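PDB 3TGH: glideosome-associated protein 50 from Plasmodium falciparum 3D7, which takes part in the glideosome complex behind parasite gliding and host cell invasion, and may fix that complex to the inner membrane complex during the blood stage. Local coordinates for residues G87-Q92 against P124-H129; K187-F192 against Q319-L324. All coordinates share one frame; numbering follows the deposited sequence.

Contact 1. Residues G87-Q92 against P124-H129; sequences GNYNAQ and PNYWYH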
ATOM      1  N   GLY A  87     -14.150 -12.867  -4.234  1.00 28.31           N
ATOM      2  CA  GLY A  87     -15.335 -12.782  -3.376  1.00 27.36           C
ATOM      3  C   GLY A  87     -16.163 -11.550  -3.698  1.00 27.20           C
ATOM      4  O   GLY A  87     -16.203 -11.098  -4.841  1.00 26.27           O
ATOM      5  N   ASN A  88     -16.827 -11.006  -2.683  1.00 26.62           N
ATOM      6  CA  ASN A  88     -17.683  -9.825  -2.861  1.00 27.56           C
ATOM      7  C   ASN A  88     -16.818  -8.565  -2.792  1.00 26.19           C
ATOM      8  O   ASN A  88     -16.713  -7.904  -1.752  1.00 25.68           O
ATOM      9  CB  ASN A  88     -18.798  -9.818  -1.803  1.00 28.27           C
ATOM     10  CG  ASN A  88     -19.925  -8.858  -2.136  1.00 29.46           C
ATOM     11  OD1 ASN A  88     -19.724  -7.856  -2.815  1.00 27.16           O
ATOM     12  ND2 ASN A  88     -21.129  -9.171  -1.659  1.00 30.82           N
ATOM     13  N   TYR A  89     -16.172  -8.263  -3.913  1.00 24.84           N
ATOM     14  CA  TYR A  89     -15.277  -7.113  -4.013  1.00 22.36           C
ATOM     15  C   TYR A  89     -16.020  -5.791  -3.787  1.00 22.98           C
ATOM     16  O   TYR A  89     -15.480  -4.882  -3.172  1.00 23.72           O
ATOM     17  CB  TYR A  89     -14.540  -7.106  -5.371  1.00 24.47           C
ATOM     18  CG  TYR A  89     -15.458  -7.241  -6.564  1.00 22.41           C
ATOM     19  CD1 TYR A  89     -15.732  -8.494  -7.132  1.00 22.55           C
ATOM     20  CD2 TYR A  89     -16.048  -6.132  -7.132  1.00 24.93           C
ATOM     21  CE1 TYR A  89     -16.571  -8.613  -8.219  1.00 24.82           C
ATOM     22  CE2 TYR A  89     -16.901  -6.240  -8.212  1.00 25.56           C
ATOM     23  CZ  TYR A  89     -17.159  -7.483  -8.757  1.00 27.95           C
ATOM     24  OH  TYR A  89     -18.005  -7.588  -9.835  1.00 27.82           O
ATOM     25  N   ASN A  90     -17.253  -5.711  -4.283  1.00 23.78           N
ATOM     26  CA  ASN A  90     -18.074  -4.504  -4.178  1.00 24.75           C
ATOM     27  C   ASN A  90     -18.390  -4.135  -2.728  1.00 23.98           C
ATOM     28  O   ASN A  90     -18.450  -2.952  -2.377  1.00 23.21           O
ATOM     29  CB  ASN A  90     -19.367  -4.678  -4.983  1.00 25.78           C
ATOM     30  CG  ASN A  90     -20.199  -3.416  -5.025  1.00 31.24           C
ATOM     31  OD1 ASN A  90     -21.295  -3.367  -4.464  1.00 36.56           O
ATOM     32  ND2 ASN A  90     -19.677  -2.380  -5.676  1.00 25.98           N
ATOM     33  N   ALA A  91     -18.572  -5.145  -1.883  1.00 23.45           N
ATOM     34  CA  ALA A  91     -18.776  -4.926  -0.463  1.00 24.56           C
ATOM     35  C   ALA A  91     -17.608  -4.197   0.191  1.00 24.71           C
ATOM     36  O   ALA A  91     -17.812  -3.347   1.056  1.00 25.55           O
ATOM     37  CB  ALA A  91     -19.048  -6.262   0.258  1.00 25.23           C
ATOM     38  N   GLN A  92     -16.380  -4.517  -0.219  1.00 23.05           N
ATOM     39  CA  GLN A  92     -15.214  -3.838   0.332  1.00 22.39           C
ATOM     40  C   GLN A  92     -15.147  -2.383  -0.121  1.00 23.12           C
ATOM     41  O   GLN A  92     -14.695  -1.523   0.624  1.00 24.58           O
ATOM     42  CB  GLN A  92     -13.934  -4.571  -0.059  1.00 22.21           C
ATOM     43  CG  GLN A  92     -13.879  -5.971   0.488  1.00 21.66           C
ATOM     44  CD  GLN A  92     -12.479  -6.541   0.501  1.00 22.42           C
ATOM     45  OE1 GLN A  92     -11.512  -5.865   0.875  1.00 22.24           O
ATOM     46  NE2 GLN A  92     -12.363  -7.805   0.112  1.00 20.28           N
ATOM     47  N   PRO A 124     -11.998   4.555  -1.418  1.00 23.46           N
ATOM     48  CA  PRO A 124     -13.064   5.279  -2.141  1.00 26.06           C
ATOM     49  C   PRO A 124     -13.308   4.763  -3.569  1.00 25.07           C
ATOM     50  O   PRO A 124     -14.382   4.995  -4.142  1.00 25.87           O
ATOM     51  CB  PRO A 124     -12.566   6.724  -2.147  1.00 28.33           C
ATOM     52  CG  PRO A 124     -11.098   6.623  -2.004  1.00 26.52           C
ATOM     53  CD  PRO A 124     -10.819   5.402  -1.182  1.00 23.55           C
ATOM     54  N   ASN A 125     -12.311   4.064  -4.111  1.00 21.73           N
ATOM     55  CA  ASN A 125     -12.390   3.399  -5.401  1.00 20.63           C
ATOM     56  C   ASN A 125     -11.290   2.336  -5.405  1.00 20.74           C
ATOM     57  O   ASN A 125     -10.443   2.317  -4.500  1.00 20.72           O
ATOM     58  CB  ASN A 125     -12.197   4.394  -6.548  1.00 22.44           C
ATOM     59  CG  ASN A 125     -12.443   3.768  -7.923  1.00 24.98           C
ATOM     60  OD1 ASN A 125     -13.354   2.963  -8.094  1.00 24.13           O
ATOM     61  ND2 ASN A 125     -11.609   4.126  -8.896  1.00 26.54           N
ATOM     62  N   TYR A 126     -11.309   1.458  -6.403  1.00 20.64           N
ATOM     63  CA  TYR A 126     -10.306   0.396  -6.516  1.00 23.27           C
ATOM     64  C   TYR A 126      -8.898   0.971  -6.726  1.00 22.24           C
ATOM     65  O   TYR A 126      -7.914   0.332  -6.357  1.00 20.82           O
ATOM     66  CB  TYR A 126     -10.693  -0.575  -7.633  1.00 21.42           C
ATOM     67  CG  TYR A 126     -12.041  -1.226  -7.398  1.00 24.74           C
ATOM     68  CD1 TYR A 126     -12.219  -2.137  -6.359  1.00 24.38           C
ATOM     69  CD2 TYR A 126     -13.153  -0.879  -8.165  1.00 25.25           C
ATOM     70  CE1 TYR A 126     -13.458  -2.713  -6.106  1.00 27.52           C
ATOM     71  CE2 TYR A 126     -14.407  -1.457  -7.917  1.00 25.43           C
ATOM     72  CZ  TYR A 126     -14.545  -2.376  -6.890  1.00 27.41           C
ATOM     73  OH  TYR A 126     -15.765  -2.960  -6.623  1.00 25.88           O
ATOM     74  N   TRP A 127      -8.825   2.169  -7.310  1.00 21.64           N
ATOM     75  CA  TRP A 127      -7.600   2.944  -7.416  1.00 21.29           C
ATOM     76  C   TRP A 127      -7.917   4.389  -7.026  1.00 21.29           C
ATOM     77  O   TRP A 127      -9.018   4.888  -7.298  1.00 22.97           O
ATOM     78  CB  TRP A 127      -7.001   2.883  -8.830  1.00 23.08           C
ATOM     79  CG  TRP A 127      -7.863   3.498  -9.895  1.00 23.43           C
ATOM     80  CD1 TRP A 127      -7.772   4.755 -10.402  1.00 23.44           C
ATOM     81  CD2 TRP A 127      -8.954   2.867 -10.567  1.00 23.15           C
ATOM     82  NE1 TRP A 127      -8.746   4.949 -11.361  1.00 24.51           N
ATOM     83  CE2 TRP A 127      -9.486   3.800 -11.473  1.00 22.37           C
ATOM     84  CE3 TRP A 127      -9.531   1.589 -10.493  1.00 23.30           C
ATOM     85  CZ2 TRP A 127     -10.577   3.508 -12.294  1.00 23.75           C
ATOM     86  CZ3 TRP A 127     -10.614   1.298 -11.302  1.00 23.83           C
ATOM     87  CH2 TRP A 127     -11.126   2.252 -12.195  1.00 23.39           C
ATOM     88  N   TYR A 128      -6.959   5.055  -6.393  1.00 19.96           N
ATOM     89  CA  TYR A 128      -7.168   6.418  -5.878  1.00 20.79           C
ATOM     90  C   TYR A 128      -5.839   7.027  -5.418  1.00 21.25           C
ATOM     91  O   TYR A 128      -4.765   6.448  -5.632  1.00 21.59           O
ATOM     92  CB  TYR A 128      -8.221   6.421  -4.742  1.00 20.78           C
ATOM     93  CG  TYR A 128      -7.843   5.628  -3.497  1.00 19.61           C
ATOM     94  CD1 TYR A 128      -8.021   4.251  -3.448  1.00 21.33           C
ATOM     95  CD2 TYR A 128      -7.334   6.269  -2.359  1.00 20.32           C
ATOM     96  CE1 TYR A 128      -7.667   3.518  -2.336  1.00 19.57           C
ATOM     97  CE2 TYR A 128      -6.991   5.548  -1.221  1.00 21.02           C
ATOM     98  CZ  TYR A 128      -7.145   4.163  -1.223  1.00 20.94           C
ATOM     99  OH  TYR A 128      -6.816   3.439  -0.104  1.00 22.01           O
ATOM    100  N   HIS A 129      -5.897   8.210  -4.819  1.00 21.47           N
ATOM    101  CA  HIS A 129      -4.690   8.884  -4.332  1.00 21.39           C
ATOM    102  C   HIS A 129      -4.987   9.630  -3.054  1.00 24.17           C
ATOM    103  O   HIS A 129      -6.146   9.916  -2.752  1.00 24.30           O
ATOM    104  CB  HIS A 129      -4.164   9.864  -5.379  1.00 22.30           C
ATOM    105  CG  HIS A 129      -5.218  10.780  -5.908  1.00 23.18           C
ATOM    106  ND1 HIS A 129      -5.891  10.534  -7.083  1.00 26.02           N
ATOM    107  CD2 HIS A 129      -5.767  11.905  -5.387  1.00 27.18           C
ATOM    108  CE1 HIS A 129      -6.778  11.491  -7.288  1.00 26.78           C
ATOM    109  NE2 HIS A 129      -6.719  12.339  -6.276  1.00 27.00           N
TER
HETATM  110  O   HOH W   1     -17.977  -2.129  -7.972  1.00 19.43           O
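Tyr126 meets Tyr89 chiefly through its phenolic OH, which sits 3.2 Å from Tyr89 CD2 in the plane of the Tyr89 ring, at the edge. The two segments belong to the calcineurin-like metallophosphoesterase fold: 87-92 opens helix 89-97. Segment 124-129 leads into strand 128-136, an edge strand of one of the two seven-stranded mixed sheets. Their nearest CA atoms, those of Tyr89 and Tyr126, are still 9.3 Å apart, so the contact is made largely by the end of the Tyr126 side chain. Just before the helix, Asn88 is the N-cap: its OD1 accepts from Ala91 N at 3.1 Å, from 51° out of the carbonyl plane and therefore not on a lone pair.

The tight part is small. Tyr126 CZ lies 4.1 Å from Tyr89 CD2, and the hydroxyl also approaches Asn90 CA at 3.7 Å; the total buried area is just 110 Å². The side chains approach at a slant; the hydroxyl meets the Tyr89 edge, and the rings are not stacked. Tyr89 presents this edge because its CG lies between the backbone N and the carbonyl carbon (chi1 52°), while its own hydroxyl is bonded to Val332 O. Leu80 also packs against Tyr126.

The looser side is polar and hydrated. Asn90 ND2 stays 4.1 Å from Tyr126 OH, and water 1 joins the two groups instead, lying in the plane of the Tyr126 ring. The water accepts from Asn90 ND2 at 2.9 Å and lies 2.7 Å from Tyr126 OH.

Contact 2. Residues K187-F192 against Q319-L324; sequences KKIADF and QHFAAL
Lys188 sets the first carbons of its side chain over one face of the His320 imidazole, the first of two CH-pi contacts that carry this interface. Lys188 CB stands 3.7 Å from the ring centroid and 8° off the ring normal, almost directly above the centre. The first torsion puts CG beside the backbone N, 3.8 Å from His320 CE1; the bend at chi2 then directs the chain onward, and CD and CE run out past the CE1 side of the ring. The second CH-pi contact is made by Ile189, whose CD1 lies 3.6 Å from the centroid of the Phe321 ring and 13° off its normal. A chi1 of 69° leaves CG1 flanked by both main-chain neighbours of CA, and an extended chi2 carries CD1 onto the phenyl face.

Apolar contact adds to these. Ile189 CG2 touches His320 CB at 3.8 Å, the two side chains running antiparallel. One isoleucine thus serves both aromatic residues, one through each branch.

In this calcineurin-like metallophosphoesterase fold, the C-terminal end of helix 169-189 meets the short helix 317-321, which comes late in the chain. A type I turn from Phe321 to Leu324 follows, and Leu324 reaches strand 128-136, where it touches Phe131; Ile189 packs on that same residue.

The polar partner of the imidazole comes from outside the two segments: His320 NE2 is hydrogen-bonded to Asp313 OD1, which would limit rotation of the ring beneath the lysine chain. Lys188 NZ remains 5.1 Å from His320 NE2, so the lysine meets the ring through its carbons and not through its ammonium group. The backbone of Lys188 is also hydrogen-bonded to Asp313.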
ATOM      1  N   LYS A 187       4.724  14.433  -9.880  1.00 31.75           N
ATOM      2  CA  LYS A 187       6.003  14.947 -10.400  1.00 34.91           C
ATOM      3  C   LYS A 187       6.194  16.438 -10.168  1.00 35.72           C
ATOM      4  O   LYS A 187       7.316  16.905  -9.958  1.00 34.83           O
ATOM      5  CB  LYS A 187       6.104  14.711 -11.916  1.00 37.77           C
ATOM      6  CG  LYS A 187       6.504  13.323 -12.301  1.00 43.60           C
ATOM      7  CD  LYS A 187       6.211  13.039 -13.769  1.00 48.10           C
ATOM      8  CE  LYS A 187       7.185  13.738 -14.689  1.00 50.99           C
ATOM      9  NZ  LYS A 187       6.945  13.350 -16.108  1.00 54.16           N
ATOM     10  N   LYS A 188       5.098  17.182 -10.238  1.00 34.43           N
ATOM     11  CA  LYS A 188       5.139  18.635 -10.145  1.00 35.74           C
ATOM     12  C   LYS A 188       5.020  19.160  -8.712  1.00 35.11           C
ATOM     13  O   LYS A 188       5.470  20.270  -8.436  1.00 35.14           O
ATOM     14  CB  LYS A 188       4.017  19.232 -10.998  1.00 38.14           C
ATOM     15  CG  LYS A 188       4.133  18.948 -12.493  1.00 42.05           C
ATOM     16  CD  LYS A 188       5.228  19.783 -13.142  1.00 49.25           C
ATOM     17  CE  LYS A 188       4.968  20.002 -14.625  1.00 53.97           C
ATOM     18  NZ  LYS A 188       5.965  20.934 -15.227  1.00 56.92           N
ATOM     19  N   ILE A 189       4.416  18.392  -7.802  1.00 32.30           N
ATOM     20  CA  ILE A 189       4.112  18.930  -6.463  1.00 33.34           C
ATOM     21  C   ILE A 189       4.537  18.086  -5.252  1.00 33.10           C
ATOM     22  O   ILE A 189       4.437  18.561  -4.122  1.00 33.67           O
ATOM     23  CB  ILE A 189       2.605  19.289  -6.327  1.00 33.27           C
ATOM     24  CG1 ILE A 189       1.724  18.040  -6.315  1.00 35.18           C
ATOM     25  CG2 ILE A 189       2.186  20.244  -7.452  1.00 34.09           C
ATOM     26  CD1 ILE A 189       0.243  18.351  -6.148  1.00 35.15           C
ATOM     27  N   ALA A 190       5.034  16.869  -5.472  1.00 30.73           N
ATOM     28  CA  ALA A 190       5.363  15.978  -4.362  1.00 29.27           C
ATOM     29  C   ALA A 190       6.867  15.740  -4.205  1.00 29.74           C
ATOM     30  O   ALA A 190       7.559  15.375  -5.164  1.00 30.86           O
ATOM     31  CB  ALA A 190       4.632  14.652  -4.524  1.00 29.53           C
ATOM     32  N   ASP A 191       7.358  15.922  -2.982  1.00 29.43           N
ATOM     33  CA  ASP A 191       8.759  15.646  -2.647  1.00 30.74           C
ATOM     34  C   ASP A 191       8.987  14.147  -2.466  1.00 29.24           C
ATOM     35  O   ASP A 191      10.103  13.644  -2.671  1.00 31.02           O
ATOM     36  CB  ASP A 191       9.145  16.405  -1.384  1.00 32.91           C
ATOM     37  CG  ASP A 191       8.894  17.898  -1.515  1.00 33.73           C
ATOM     38  OD1 ASP A 191       9.716  18.593  -2.155  1.00 38.46           O
ATOM     39  OD2 ASP A 191       7.851  18.365  -1.008  1.00 33.87           O
ATOM     40  N   PHE A 192       7.923  13.451  -2.068  1.00 28.82           N
ATOM     41  CA  PHE A 192       7.912  12.001  -1.914  1.00 26.89           C
ATOM     42  C   PHE A 192       6.727  11.418  -2.683  1.00 26.76           C
ATOM     43  O   PHE A 192       5.616  11.945  -2.611  1.00 25.93           O
ATOM     44  CB  PHE A 192       7.751  11.614  -0.445  1.00 28.33           C
ATOM     45  CG  PHE A 192       8.855  12.104   0.451  1.00 31.18           C
ATOM     46  CD1 PHE A 192       8.664  13.204   1.276  1.00 32.16           C
ATOM     47  CD2 PHE A 192      10.071  11.441   0.497  1.00 34.04           C
ATOM     48  CE1 PHE A 192       9.686  13.641   2.121  1.00 34.57           C
ATOM     49  CE2 PHE A 192      11.092  11.872   1.334  1.00 34.96           C
ATOM     50  CZ  PHE A 192      10.896  12.971   2.143  1.00 34.77           C
ATOM     51  N   GLN A 319      -3.032  24.507  -9.402  1.00 30.48           N
ATOM     52  CA  GLN A 319      -3.310  24.247 -10.810  1.00 29.93           C
ATOM     53  C   GLN A 319      -3.003  22.802 -11.176  1.00 29.73           C
ATOM     54  O   GLN A 319      -3.678  22.219 -12.027  1.00 30.10           O
ATOM     55  CB  GLN A 319      -2.529  25.211 -11.709  1.00 32.06           C
ATOM     56  CG  GLN A 319      -3.046  26.659 -11.676  1.00 32.80           C
ATOM     57  CD  GLN A 319      -2.372  27.549 -10.629  1.00 35.72           C
ATOM     58  OE1 GLN A 319      -1.771  27.067  -9.658  1.00 33.83           O
ATOM     59  NE2 GLN A 319      -2.494  28.867 -10.817  1.00 37.77           N
ATOM     60  N   HIS A 320      -1.989  22.230 -10.533  1.00 28.67           N
ATOM     61  CA  HIS A 320      -1.660  20.817 -10.720  1.00 29.65           C
ATOM     62  C   HIS A 320      -2.632  19.892  -9.985  1.00 27.99           C
ATOM     63  O   HIS A 320      -3.022  18.866 -10.535  1.00 28.91           O
ATOM     64  CB  HIS A 320      -0.212  20.544 -10.323  1.00 31.41           C
ATOM     65  CG  HIS A 320       0.772  21.276 -11.178  1.00 32.45           C
ATOM     66  ND1 HIS A 320       0.827  21.111 -12.544  1.00 38.19           N
ATOM     67  CD2 HIS A 320       1.718  22.194 -10.870  1.00 36.50           C
ATOM     68  CE1 HIS A 320       1.769  21.893 -13.041  1.00 41.68           C
ATOM     69  NE2 HIS A 320       2.323  22.562 -12.047  1.00 39.17           N
ATOM     70  N   PHE A 321      -3.040  20.252  -8.766  1.00 27.38           N
ATOM     71  CA  PHE A 321      -4.106  19.506  -8.076  1.00 27.08           C
ATOM     72  C   PHE A 321      -5.363  19.423  -8.948  1.00 26.46           C
ATOM     73  O   PHE A 321      -6.075  18.419  -8.936  1.00 25.36           O
ATOM     74  CB  PHE A 321      -4.509  20.164  -6.752  1.00 26.51           C
ATOM     75  CG  PHE A 321      -3.617  19.831  -5.599  1.00 29.03           C
ATOM     76  CD1 PHE A 321      -3.698  18.589  -4.982  1.00 31.30           C
ATOM     77  CD2 PHE A 321      -2.722  20.772  -5.096  1.00 29.33           C
ATOM     78  CE1 PHE A 321      -2.885  18.285  -3.901  1.00 31.70           C
ATOM     79  CE2 PHE A 321      -1.904  20.467  -4.019  1.00 32.27           C
ATOM     80  CZ  PHE A 321      -1.987  19.217  -3.424  1.00 30.30           C
ATOM     81  N   ALA A 322      -5.642  20.503  -9.680  1.00 24.51           N
ATOM     82  CA  ALA A 322      -6.814  20.576 -10.548  1.00 26.36           C
ATOM     83  C   ALA A 322      -6.751  19.622 -11.746  1.00 27.06           C
ATOM     84  O   ALA A 322      -7.780  19.393 -12.386  1.00 29.54           O
ATOM     85  CB  ALA A 322      -7.042  22.017 -11.029  1.00 27.72           C
ATOM     86  N   ALA A 323      -5.571  19.072 -12.039  1.00 26.62           N
ATOM     87  CA  ALA A 323      -5.393  18.087 -13.116  1.00 30.84           C
ATOM     88  C   ALA A 323      -5.532  16.639 -12.634  1.00 29.92           C
ATOM     89  O   ALA A 323      -5.479  15.705 -13.443  1.00 31.74           O
ATOM     90  CB  ALA A 323      -4.031  18.275 -13.784  1.00 33.28           C
ATOM     91  N   LEU A 324      -5.695  16.441 -11.329  1.00 27.01           N
ATOM     92  CA  LEU A 324      -5.891  15.091 -10.795  1.00 27.25           C
ATOM     93  C   LEU A 324      -7.228  14.527 -11.264  1.00 28.38           C
ATOM     94  O   LEU A 324      -8.191  15.270 -11.440  1.00 27.22           O
ATOM     95  CB  LEU A 324      -5.839  15.076  -9.264  1.00 27.24           C
ATOM     96  CG  LEU A 324      -4.484  15.204  -8.575  1.00 27.60           C
ATOM     97  CD1 LEU A 324      -4.702  15.541  -7.095  1.00 27.30           C
ATOM     98  CD2 LEU A 324      -3.642  13.938  -8.730  1.00 25.04           C
TER

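How the contacts relate
The two contacts lie in series, contact 1 being completed earlier in the chain, and their centres are 24 Å apart. They nevertheless touch: His129 NE2, on the second segment of contact 1, packs 3.9 Å from Leu324 CD1 of contact 2. Helix 169-189 is a further connection, since Trp127 lies on Ala175 of this helix while contact 2 uses its last residues. The same helix carries His172, a metal-binding residue, and the side chain of Tyr126 is about 11 Å from that of His172. Contact 1 is therefore near this metal site without belonging to it, whereas contact 2 is remote from the metal-binding histidines.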